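Metallo-carboxypeptidase (Pseudomonas aeruginosa, PDB 4A39) probably acts as a zinc-dependent carboxypeptidase of the M14 family, removing residues from the C termini of peptides or proteins, and serves as a model for mammalian cytosolic carboxypeptidases. Local coordinates at residues N24-D29 with A39-L44; R35-I40 with C66-N71; G83-A88 with V98-D103. All coordinates share one frame; numbering follows the deposited sequence.

Contact 1: residues N24-D29 with A39-L44; sequences NIQVID and AIRPDL
The side-chain amide of Asn24 does here what a strand backbone would do, gripping both backbone polar groups of Arg41, N-H and C=O, in a pair of hydrogen bonds. Its OD1 receives Arg41 N at 2.8 Å, the donor lying in the carbonyl plane on a lone pair, while its ND2 gives a nearly straight bond (167°) to Arg41 O at 2.9 Å. With CG anti to the backbone N (chi1 -178°), the amide extends across to the facing segment. The Arg41 side chain then folds back, bent at chi2 and chi3, so that its guanidinium stacks on the same amide: Asn24 ND2 sits over the centre of one face, 3.6 Å from Arg41 CZ, with the two planes 27° apart. Arg41 NE is tied to Pro42 O at 2.9 Å, which fixes the turn of the group, and NH1 reaches a water in the guanidinium plane. Regular pairing is short. Gln26 and Ala39 form one antiparallel hydrogen-bonded pair, Gln26 N to Ala39 O and Ala39 N to Gln26 O, at the outermost strand, 26-29, of the mixed sheet in the N-terminal domain characteristic of cytosolic carboxypeptidases. A classic beta bulge follows, Ile28 and Asp29 both facing Arg37. Ile25 CD1 comes within 3.5 Å of Ala39 O, and Ile28 CD1 packs on Ala39 CB at 4.2 Å. Beyond the pair, Asn24 ND2 also bonds Gly228 O and Arg41 NH2 bonds His227 O, while both carboxylate oxygens of Asp43 take backbone N-H groups from Leu230, Arg231 and Thr232, fastening Asn24 and the 41-43 loop to residues 227-232.

Contact 2: residues R35-I40 with C66-N71; sequences RIRLAI and CFTLVN
Strands 36-39 and 66-69 run parallel, the axes of these short segments approaching to 4.9 Å at an inclination of 27°, with Ile36 opposite Phe67, Arg37 opposite Thr68 and Leu38 opposite Leu69. Amide N-H groups alternate between the strands: Ile36 N bonds Cys66 O, Leu38 N bonds Thr68 O and Val70 N bonds Leu38 O, while the link from Thr68 N to Ile36 O is weak. A water donates to Ile36 O and also hydrogen-bonds Thr68 OG1 at 2.6 Å. On the face bearing Ile36 and Leu38, Ile36 CD1 lies over the Phe67 ring, 3.7 Å from its centroid, in a CH-pi contact 21° off the normal. Leu38 CD1 meets the edge of that ring near its plane, 4.1 Å from Phe67 CD2. This is the inner, hydrophobic side of the N-terminal domain's mixed sheet, where Phe67 also meets Phe109 and Phe120. The other face carries Arg37, whose chain bends at chi2 and chi3 to lay its guanidinium over its neighbours: Val70 CG1 presses on one face toward the rim, 3.3 Å from Arg37 NE, and Thr68 CG2 adjoins NH1. The charge is answered by a salt bridge from NH1 to Asp105. Past the strands, Asn71 continues the pairing with its side chain. With CG between the backbone N and the carbonyl carbon (chi1 64°), the amide accepts Ile40 N on OD1 at 2.9 Å and gives ND2 to a lone pair of Ile40 O at 3.0 Å. Ile40 CD1 meanwhile packs against Leu69 CD1 at 4.0 Å.

Contact 3: residues G83-A88 with V98-D103; sequences GYQAVA and VPSQYD
Ser100 holds OG beside its own backbone N and anti to the carbonyl carbon (chi1 -50°), and Val98, with CG1 anti to the carbonyl carbon (chi1 -66°), leaves CG2 between backbone N and carbonyl carbon, turning hydroxyl and methyl alike to the 83-88 segment. The contact belongs to the beta hairpin of strands 87-89 and 96-103 in the mixed sheet of the N-terminal domain, at a place where strand 96-103 is interrupted and regular pairing gives way. There the Ser100 hydroxyl fills in for a main-chain acceptor. It receives Ala86 N at 3.0 Å, N-H...O angle 163°, and donates its own proton to Val98 O at 2.9 Å, approaching from above the carbonyl plane. One hydroxyl thus joins an amide of the first segment to a carbonyl of the second, and the two bonds fix its rotation. A conventional backbone bond remains beside it, Val98 N to Ala86 O at 3.0 Å, so both polar backbone atoms of buried Ala86 are engaged. Gln85 CB lies 3.6 Å from Val98 O, and the rest of the side chain bends at chi2 alongside residues 98-100. The backbone O of Gln85 accepts a hydrogen bond from Arg97 NH1. Tyr84, whose OH bonds Tyr122 O, sets its ring against that of Tyr122; its side chain is about 12 Å from that of the zinc ligand Glu183. On the apolar side Phe109 of strand 106-111 touches both Ala86 and Ser100. Val98 straddles two alanines with its branches: CG1 meets Ala88 CB at 4.1 Å, while CG2 lies 3.9 Å from Ala86 CB.

How the contacts relate
From the N terminus, the chain runs along edge strand 26-29, turns and comes back through strand 36-39; contact 1 closes this short excursion, with nine residues between its segments. Contact 2 starts from Arg35, inside the span of contact 1, and reaches beyond it to Asn71, so the two loops overlap and cross, sharing Ala39 and Ile40; its longer loop includes strand 53-57. Strand 36-39 is therefore central to both, antiparallel to one neighbour and parallel to the other. Contact 3 comes later and in series, closing the hairpin of 87-89 and 96-103; its nearest atoms are about 6 Å from contact 2. Strand 106-111 lies between 96-103 and 65-69, which links contact 3 to the other two in one mixed sheet.

Contact 1: residues N24-D29 with A39-L44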
# COMPACT_ATOMS: atom_id res chain seq x y z
N ASN A 24 2.35 7.98 -14.88
CA ASN A 24 1.01 7.87 -15.44
C ASN A 24 0.38 9.23 -15.72
O ASN A 24 0.06 9.99 -14.79
CB ASN A 24 0.07 7.08 -14.52
CG ASN A 24 -1.33 6.92 -15.12
OD1 ASN A 24 -1.87 7.85 -15.71
ND2 ASN A 24 -1.92 5.74 -14.95
N ILE A 25 0.22 9.54 -17.00
CA ILE A 25 -0.42 10.78 -17.43
C ILE A 25 -0.42 10.86 -18.95
O ILE A 25 0.43 10.27 -19.62
CB ILE A 25 0.30 12.04 -16.88
CG1 ILE A 25 -0.70 13.19 -16.73
CG2 ILE A 25 1.41 12.48 -17.81
CD1 ILE A 25 -1.71 12.98 -15.63
N GLN A 26 -1.41 11.58 -19.48
CA GLN A 26 -1.55 11.83 -20.91
C GLN A 26 -1.63 13.35 -21.00
O GLN A 26 -2.47 13.96 -20.33
CB GLN A 26 -2.83 11.20 -21.47
CG GLN A 26 -2.83 9.66 -21.51
CD GLN A 26 -1.99 9.08 -22.63
OE1 GLN A 26 -0.88 9.54 -22.90
NE2 GLN A 26 -2.51 8.05 -23.29
N VAL A 27 -0.76 13.96 -21.79
CA VAL A 27 -0.78 15.42 -21.92
C VAL A 27 -1.77 15.86 -22.99
O VAL A 27 -1.73 15.38 -24.11
CB VAL A 27 0.62 15.97 -22.30
CG1 VAL A 27 0.56 17.48 -22.51
CG2 VAL A 27 1.61 15.63 -21.20
N ILE A 28 -2.68 16.77 -22.62
CA ILE A 28 -3.65 17.28 -23.58
C ILE A 28 -3.12 18.60 -24.11
O ILE A 28 -2.90 18.75 -25.31
CB ILE A 28 -5.03 17.51 -22.91
CG1 ILE A 28 -5.61 16.17 -22.45
CG2 ILE A 28 -5.97 18.20 -23.89
CD1 ILE A 28 -6.91 16.28 -21.69
N ASP A 29 -2.90 19.54 -23.21
CA ASP A 29 -2.40 20.86 -23.58
C ASP A 29 -1.71 21.53 -22.41
O ASP A 29 -2.29 21.69 -21.33
CB ASP A 29 -3.57 21.71 -24.08
CG ASP A 29 -3.16 23.13 -24.45
OD1 ASP A 29 -2.00 23.33 -24.86
OD2 ASP A 29 -4.01 24.03 -24.35
N ALA A 39 -4.83 14.14 -18.63
CA ALA A 39 -5.76 13.03 -18.40
C ALA A 39 -5.02 11.86 -17.76
O ALA A 39 -3.83 11.63 -18.03
CB ALA A 39 -6.40 12.59 -19.71
N ILE A 40 -5.71 11.12 -16.91
CA ILE A 40 -5.12 9.96 -16.25
C ILE A 40 -5.26 8.79 -17.22
O ILE A 40 -6.27 8.66 -17.93
CB ILE A 40 -5.85 9.65 -14.92
CG1 ILE A 40 -5.83 10.90 -14.03
CG2 ILE A 40 -5.17 8.49 -14.20
CD1 ILE A 40 -6.63 10.76 -12.74
N ARG A 41 -4.23 7.95 -17.27
CA ARG A 41 -4.22 6.79 -18.16
C ARG A 41 -4.78 5.53 -17.50
O ARG A 41 -4.40 5.19 -16.38
CB ARG A 41 -2.79 6.51 -18.63
CG ARG A 41 -2.67 5.45 -19.72
CD ARG A 41 -1.38 4.67 -19.56
NE ARG A 41 -1.49 3.68 -18.49
CZ ARG A 41 -0.61 3.52 -17.51
NH1 ARG A 41 0.48 4.28 -17.45
NH2 ARG A 41 -0.81 2.59 -16.59
N PRO A 42 -5.68 4.81 -18.19
CA PRO A 42 -6.24 3.58 -17.62
C PRO A 42 -5.17 2.50 -17.49
O PRO A 42 -4.14 2.56 -18.17
CB PRO A 42 -7.31 3.19 -18.64
CG PRO A 42 -7.75 4.52 -19.20
CD PRO A 42 -6.42 5.22 -19.40
N ASP A 43 -5.41 1.52 -16.63
CA ASP A 43 -4.47 0.41 -16.43
C ASP A 43 -4.11 -0.29 -17.75
O ASP A 43 -4.88 -0.28 -18.71
CB ASP A 43 -5.07 -0.61 -15.46
CG ASP A 43 -4.95 -0.17 -14.01
OD1 ASP A 43 -4.49 0.96 -13.76
OD2 ASP A 43 -5.31 -0.97 -13.11
N LEU A 44 -2.93 -0.92 -17.77
CA LEU A 44 -2.45 -1.63 -18.96
C LEU A 44 -3.50 -2.50 -19.62
O LEU A 44 -3.67 -2.46 -20.85
CB LEU A 44 -1.25 -2.52 -18.61
CG LEU A 44 0.17 -2.04 -18.95
CD1 LEU A 44 1.15 -3.13 -18.57
CD2 LEU A 44 0.28 -1.74 -20.44
O HOH W 1 1.71 6.95 -18.74

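Contact 2: residues R35-I40 with C66-N71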
# COMPACT_ATOMS: atom_id res chain seq x y z
N ARG A 35 -3.85 27.05 -17.73
CA ARG A 35 -4.81 26.17 -18.39
C ARG A 35 -4.19 24.83 -18.77
O ARG A 35 -4.44 24.31 -19.87
CB ARG A 35 -5.37 26.85 -19.65
CG ARG A 35 -6.06 28.19 -19.40
CD ARG A 35 -7.48 28.00 -18.86
NE ARG A 35 -8.21 29.26 -18.70
CZ ARG A 35 -8.11 30.07 -17.65
NH1 ARG A 35 -7.31 29.76 -16.64
NH2 ARG A 35 -8.81 31.19 -17.61
N ILE A 36 -3.37 24.26 -17.90
CA ILE A 36 -2.72 22.98 -18.18
C ILE A 36 -3.78 21.87 -18.08
O ILE A 36 -4.41 21.70 -17.05
CB ILE A 36 -1.58 22.72 -17.18
CG1 ILE A 36 -0.57 23.87 -17.26
CG2 ILE A 36 -0.89 21.39 -17.48
CD1 ILE A 36 0.44 23.89 -16.12
N ARG A 37 -3.96 21.12 -19.17
CA ARG A 37 -4.96 20.06 -19.23
C ARG A 37 -4.28 18.71 -19.38
O ARG A 37 -3.45 18.53 -20.27
CB ARG A 37 -5.91 20.29 -20.42
CG ARG A 37 -6.52 21.68 -20.49
CD ARG A 37 -7.53 21.92 -19.38
NE ARG A 37 -8.80 21.23 -19.63
CZ ARG A 37 -9.87 21.35 -18.85
NH1 ARG A 37 -9.83 22.13 -17.78
NH2 ARG A 37 -10.98 20.69 -19.15
N LEU A 38 -4.64 17.76 -18.52
CA LEU A 38 -4.05 16.43 -18.53
C LEU A 38 -5.13 15.38 -18.28
O LEU A 38 -6.20 15.70 -17.77
CB LEU A 38 -3.00 16.30 -17.42
CG LEU A 38 -1.90 17.36 -17.36
CD1 LEU A 38 -1.21 17.29 -16.00
CD2 LEU A 38 -0.91 17.16 -18.49
N ALA A 39 -4.83 14.14 -18.63
CA ALA A 39 -5.76 13.03 -18.40
C ALA A 39 -5.02 11.86 -17.76
O ALA A 39 -3.83 11.63 -18.03
CB ALA A 39 -6.40 12.59 -19.71
N ILE A 40 -5.71 11.12 -16.91
CA ILE A 40 -5.12 9.96 -16.25
C ILE A 40 -5.26 8.79 -17.22
O ILE A 40 -6.27 8.66 -17.93
CB ILE A 40 -5.85 9.65 -14.92
CG1 ILE A 40 -5.83 10.90 -14.03
CG2 ILE A 40 -5.17 8.49 -14.20
CD1 ILE A 40 -6.63 10.76 -12.74
N CYS A 66 -1.69 26.25 -13.14
CA CYS A 66 -2.97 25.65 -12.78
C CYS A 66 -3.19 24.38 -13.59
O CYS A 66 -3.30 24.43 -14.81
CB CYS A 66 -4.09 26.65 -13.03
SG CYS A 66 -3.76 28.20 -12.17
N PHE A 67 -3.27 23.26 -12.89
CA PHE A 67 -3.45 21.95 -13.51
C PHE A 67 -4.86 21.40 -13.36
O PHE A 67 -5.54 21.68 -12.37
CB PHE A 67 -2.48 20.94 -12.88
CG PHE A 67 -1.03 21.31 -13.02
CD1 PHE A 67 -0.43 22.20 -12.13
CD2 PHE A 67 -0.26 20.75 -14.04
CE1 PHE A 67 0.92 22.53 -12.25
CE2 PHE A 67 1.09 21.07 -14.17
CZ PHE A 67 1.68 21.96 -13.27
N THR A 68 -5.28 20.62 -14.35
CA THR A 68 -6.59 19.98 -14.33
C THR A 68 -6.50 18.57 -14.89
O THR A 68 -5.98 18.36 -15.98
CB THR A 68 -7.63 20.74 -15.18
OG1 THR A 68 -7.88 22.03 -14.62
CG2 THR A 68 -8.95 19.95 -15.22
N LEU A 69 -6.98 17.59 -14.12
CA LEU A 69 -7.03 16.21 -14.58
C LEU A 69 -8.47 16.13 -15.06
O LEU A 69 -9.39 15.88 -14.29
CB LEU A 69 -6.76 15.24 -13.42
CG LEU A 69 -5.42 15.45 -12.71
CD1 LEU A 69 -5.16 14.30 -11.75
CD2 LEU A 69 -4.30 15.55 -13.74
N VAL A 70 -8.65 16.38 -16.36
CA VAL A 70 -9.96 16.43 -16.99
C VAL A 70 -10.86 15.21 -16.91
O VAL A 70 -12.09 15.34 -16.99
CB VAL A 70 -9.84 16.82 -18.48
CG1 VAL A 70 -9.02 18.10 -18.62
CG2 VAL A 70 -9.22 15.69 -19.28
N ASN A 71 -10.29 14.02 -16.76
CA ASN A 71 -11.11 12.81 -16.71
C ASN A 71 -11.24 12.20 -15.32
O ASN A 71 -11.59 11.03 -15.17
CB ASN A 71 -10.59 11.78 -17.72
CG ASN A 71 -9.19 11.28 -17.40
OD1 ASN A 71 -8.46 11.90 -16.63
ND2 ASN A 71 -8.81 10.16 -18.01
O HOH W 2 -6.25 23.59 -15.97

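Contact 3: residues G83-A88 with V98-D103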
# COMPACT_ATOMS: atom_id res chain seq x y z
N GLY A 83 -11.96 16.64 -1.17
CA GLY A 83 -11.13 16.68 0.01
C GLY A 83 -9.71 16.19 -0.20
O GLY A 83 -8.89 16.21 0.73
N TYR A 84 -9.41 15.75 -1.41
CA TYR A 84 -8.07 15.26 -1.72
C TYR A 84 -7.16 16.37 -2.26
O TYR A 84 -7.56 17.15 -3.12
CB TYR A 84 -8.13 14.14 -2.76
CG TYR A 84 -6.77 13.75 -3.28
CD1 TYR A 84 -5.91 12.95 -2.52
CD2 TYR A 84 -6.28 14.28 -4.48
CE1 TYR A 84 -4.60 12.70 -2.94
CE2 TYR A 84 -4.98 14.03 -4.90
CZ TYR A 84 -4.15 13.25 -4.13
OH TYR A 84 -2.85 13.04 -4.55
N GLN A 85 -5.94 16.42 -1.73
CA GLN A 85 -4.95 17.40 -2.15
C GLN A 85 -3.80 16.65 -2.81
O GLN A 85 -3.23 15.73 -2.21
CB GLN A 85 -4.42 18.18 -0.94
CG GLN A 85 -5.48 18.87 -0.10
CD GLN A 85 -6.32 19.86 -0.89
OE1 GLN A 85 -7.46 19.58 -1.26
NE2 GLN A 85 -5.75 21.03 -1.16
N ALA A 86 -3.46 17.03 -4.04
CA ALA A 86 -2.37 16.39 -4.78
C ALA A 86 -1.02 16.59 -4.10
O ALA A 86 -0.83 17.57 -3.38
CB ALA A 86 -2.31 16.96 -6.20
N VAL A 87 -0.10 15.67 -4.34
CA VAL A 87 1.23 15.75 -3.75
C VAL A 87 2.24 16.15 -4.82
O VAL A 87 2.10 15.79 -5.99
CB VAL A 87 1.65 14.38 -3.15
CG1 VAL A 87 2.73 14.58 -2.11
CG2 VAL A 87 0.44 13.69 -2.54
N ALA A 88 3.25 16.92 -4.42
CA ALA A 88 4.27 17.38 -5.35
C ALA A 88 5.65 17.34 -4.71
O ALA A 88 5.78 17.21 -3.50
CB ALA A 88 3.95 18.80 -5.80
N VAL A 98 -0.47 20.29 -2.27
CA VAL A 98 -0.77 21.55 -2.93
C VAL A 98 -2.28 21.78 -2.97
O VAL A 98 -3.06 20.83 -3.00
CB VAL A 98 -0.22 21.59 -4.37
CG1 VAL A 98 1.31 21.57 -4.34
CG2 VAL A 98 -0.75 20.41 -5.17
N PRO A 99 -2.72 23.05 -2.97
CA PRO A 99 -4.14 23.39 -3.01
C PRO A 99 -4.86 22.68 -4.16
O PRO A 99 -4.46 22.80 -5.32
CB PRO A 99 -4.12 24.91 -3.19
CG PRO A 99 -2.89 25.31 -2.45
CD PRO A 99 -1.88 24.26 -2.88
N SER A 100 -5.91 21.94 -3.83
CA SER A 100 -6.66 21.21 -4.84
C SER A 100 -8.17 21.34 -4.63
O SER A 100 -8.63 21.52 -3.51
CB SER A 100 -6.27 19.72 -4.79
OG SER A 100 -4.87 19.57 -4.82
N GLN A 101 -8.92 21.26 -5.73
CA GLN A 101 -10.38 21.33 -5.68
C GLN A 101 -10.93 20.33 -6.68
O GLN A 101 -10.24 19.93 -7.61
CB GLN A 101 -10.89 22.73 -6.06
CG GLN A 101 -10.17 23.90 -5.42
CD GLN A 101 -8.86 24.22 -6.10
OE1 GLN A 101 -8.77 24.23 -7.33
NE2 GLN A 101 -7.84 24.52 -5.30
N TYR A 102 -12.19 19.93 -6.49
CA TYR A 102 -12.83 18.98 -7.38
C TYR A 102 -14.24 19.42 -7.80
O TYR A 102 -15.06 19.77 -6.96
CB TYR A 102 -12.91 17.60 -6.71
CG TYR A 102 -13.58 16.54 -7.56
CD1 TYR A 102 -12.98 16.09 -8.74
CD2 TYR A 102 -14.81 16.00 -7.20
CE1 TYR A 102 -13.60 15.12 -9.54
CE2 TYR A 102 -15.43 15.03 -7.99
CZ TYR A 102 -14.82 14.60 -9.16
OH TYR A 102 -15.44 13.65 -9.94
N ASP A 103 -14.49 19.41 -9.10
CA ASP A 103 -15.81 19.76 -9.63
C ASP A 103 -16.07 18.97 -10.92
O ASP A 103 -15.33 18.05 -11.25
CB ASP A 103 -15.93 21.27 -9.89
CG ASP A 103 -14.87 21.80 -10.82
OD1 ASP A 103 -14.45 21.07 -11.73
OD2 ASP A 103 -14.46 22.97 -10.65